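Zn-dependent hydrolase, glyoxylase (Echinicola vietnamensis, PDB 6T5K) probably hydrolyses beta-lactam antibiotics, carbapenems among them, as a zinc-dependent class B metallo-beta-lactamase of the bacterial periplasm. Local coordinates at residues A[68-73]-A[177-182]. Numbering follows the deposited sequence.
Sequences VVFDTP and VLFGGC. With ZN (zinc ion), chain H.
F70 and D71 meet F179 between the two sheets of the alpha-beta/beta-alpha sandwich of the metallo-beta-lactamase fold. Strand 66-70 belongs to the larger sheet and strand 177-181 to the smaller one, and they face each other across the buried core beside the zinc site; D71 lies in the loop that leaves strand 66-70.

The apolar part joins two phenylalanines, F70 meeting the other ring through its CB methylene. F179 has CG anti to its backbone N (chi1 -178°), which carries the ring across the gap until CD2 lies 3.9 Å from CB of F70. Large flat side chains suit this place, since they fill the space between sheets too far apart for backbone bonding; the F70 side chain also touches V154 and V156 of the smaller sheet.

The polar part involves the rim of the same ring. OD2 of D71 sits 3.6 Å from CZ of F179, near the ring plane, with the carboxylate turned 87° to the ring. The partly positive ring hydrogens probably make this edge agreeable to an acid, whose other oxygen, OD1, is hydrogen-bonded to T99.

Beyond F179 the chain bends toward the metal. The N of G181 lies 3.6 Å above the plane of the F179 ring, over its centre. The positive phi of G181 (57°) is a turn that a residue without a side chain takes easily. C182, whose soft sulfur suits zinc, then binds one of the two zinc ions together with D104, H223 and two waters, its SG 2.1 Å from the ion.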
loop_
_atom_site.group_PDB
_atom_site.type_symbol
_atom_site.label_atom_id
_atom_site.label_comp_id
_atom_site.label_asym_id
_atom_site.label_seq_id
_atom_site.Cartn_x
_atom_site.Cartn_y
_atom_site.Cartn_z
ATOM N N VAL A 68 10.490 5.046 1.270
ATOM C CA VAL A 68 9.120 5.545 1.224
ATOM C C VAL A 68 8.179 4.416 1.611
ATOM O O VAL A 68 8.362 3.279 1.180
ATOM C CB VAL A 68 8.785 6.070 -0.180
ATOM C CG1 VAL A 68 7.289 6.332 -0.305
ATOM C CG2 VAL A 68 9.640 7.310 -0.504
ATOM N N VAL A 69 7.200 4.719 2.456
ATOM C CA VAL A 69 6.256 3.728 2.954
ATOM C C VAL A 69 4.884 3.950 2.322
ATOM O O VAL A 69 4.397 5.082 2.249
ATOM C CB VAL A 69 6.174 3.793 4.487
ATOM C CG1 VAL A 69 5.147 2.805 5.016
ATOM C CG2 VAL A 69 7.538 3.562 5.107
ATOM N N PHE A 70 4.264 2.858 1.891
ATOM C CA PHE A 70 2.890 2.840 1.411
ATOM C C PHE A 70 2.055 2.117 2.443
ATOM O O PHE A 70 2.293 0.933 2.710
ATOM C CB PHE A 70 2.778 2.116 0.069
ATOM C CG PHE A 70 3.279 2.936 -1.080
ATOM C CD1 PHE A 70 4.632 3.074 -1.303
ATOM C CD2 PHE A 70 2.387 3.618 -1.923
ATOM C CE1 PHE A 70 5.087 3.848 -2.333
ATOM C CE2 PHE A 70 2.861 4.402 -2.920
ATOM C CZ PHE A 70 4.211 4.485 -3.149
ATOM N N ASP A 71 1.094 2.846 3.005
ATOM C CA ASP A 71 0.174 2.435 4.059
ATOM C C ASP A 71 0.871 2.316 5.407
ATOM O O ASP A 71 2.027 1.874 5.510
ATOM C CB ASP A 71 -0.562 1.139 3.743
ATOM C CG ASP A 71 -1.663 1.315 2.714
ATOM O OD1 ASP A 71 -1.822 2.421 2.157
ATOM O OD2 ASP A 71 -2.365 0.311 2.453
ATOM N N THR A 72 0.169 2.724 6.421
ATOM C CA THR A 72 0.585 2.408 7.775
ATOM C C THR A 72 -0.082 1.110 8.211
ATOM O O THR A 72 -1.144 0.747 7.692
ATOM C CB THR A 72 0.166 3.503 8.755
ATOM O OG1 THR A 72 -1.260 3.546 8.891
ATOM C CG2 THR A 72 0.637 4.860 8.296
ATOM N N PRO A 73 0.522 0.387 9.145
ATOM C CA PRO A 73 -0.263 -0.564 9.936
ATOM C C PRO A 73 -1.494 0.113 10.535
ATOM O O PRO A 73 -1.556 1.342 10.612
ATOM C CB PRO A 73 0.724 -1.033 11.010
ATOM C CG PRO A 73 2.101 -0.821 10.376
ATOM C CD PRO A 73 1.931 0.448 9.566
ATOM N N VAL A 177 7.363 -3.496 -9.673
ATOM C CA VAL A 177 6.539 -3.845 -8.528
ATOM C C VAL A 177 5.373 -2.880 -8.429
ATOM O O VAL A 177 5.546 -1.660 -8.499
ATOM C CB VAL A 177 7.362 -3.774 -7.227
ATOM C CG1 VAL A 177 6.469 -4.048 -5.994
ATOM C CG2 VAL A 177 8.498 -4.750 -7.264
ATOM N N LEU A 178 4.203 -3.426 -8.167
ATOM C CA LEU A 178 3.017 -2.634 -7.933
ATOM C C LEU A 178 2.506 -2.930 -6.539
ATOM O O LEU A 178 2.262 -4.101 -6.209
ATOM C CB LEU A 178 1.899 -3.020 -8.918
ATOM C CG LEU A 178 0.640 -2.148 -8.825
ATOM C CD1 LEU A 178 0.779 -0.935 -9.717
ATOM C CD2 LEU A 178 -0.624 -2.912 -9.182
ATOM N N PHE A 179 2.293 -1.869 -5.753
ATOM C CA PHE A 179 1.495 -1.967 -4.538
ATOM C C PHE A 179 0.057 -1.627 -4.930
ATOM O O PHE A 179 -0.273 -0.457 -5.187
ATOM C CB PHE A 179 1.977 -1.067 -3.407
ATOM C CG PHE A 179 1.150 -1.235 -2.177
ATOM C CD1 PHE A 179 1.191 -2.418 -1.466
ATOM C CD2 PHE A 179 0.290 -0.235 -1.761
ATOM C CE1 PHE A 179 0.387 -2.598 -0.356
ATOM C CE2 PHE A 179 -0.523 -0.406 -0.665
ATOM C CZ PHE A 179 -0.459 -1.584 0.061
ATOM N N GLY A 180 -0.796 -2.658 -5.004
ATOM C CA GLY A 180 -2.176 -2.464 -5.410
ATOM C C GLY A 180 -3.083 -2.003 -4.298
ATOM O O GLY A 180 -4.149 -1.459 -4.573
ATOM N N GLY A 181 -2.661 -2.173 -3.050
ATOM C CA GLY A 181 -3.538 -1.868 -1.935
ATOM C C GLY A 181 -4.816 -2.678 -2.043
ATOM O O GLY A 181 -4.860 -3.710 -2.719
ATOM N N CYS A 182 -5.872 -2.179 -1.380
ATOM C CA CYS A 182 -7.065 -3.005 -1.257
ATOM C C CYS A 182 -7.873 -3.061 -2.535
ATOM O O CYS A 182 -8.853 -3.814 -2.592
ATOM C CB CYS A 182 -7.901 -2.588 -0.087
ATOM S SG CYS A 182 -6.908 -2.598 1.418
HETATM ZN ZN ZN H . -8.078 -3.122 3.083
HETATM O O HOH W 1 -9.363 -1.615 3.857
HETATM O O HOH W 2 -9.696 -4.309 1.965
#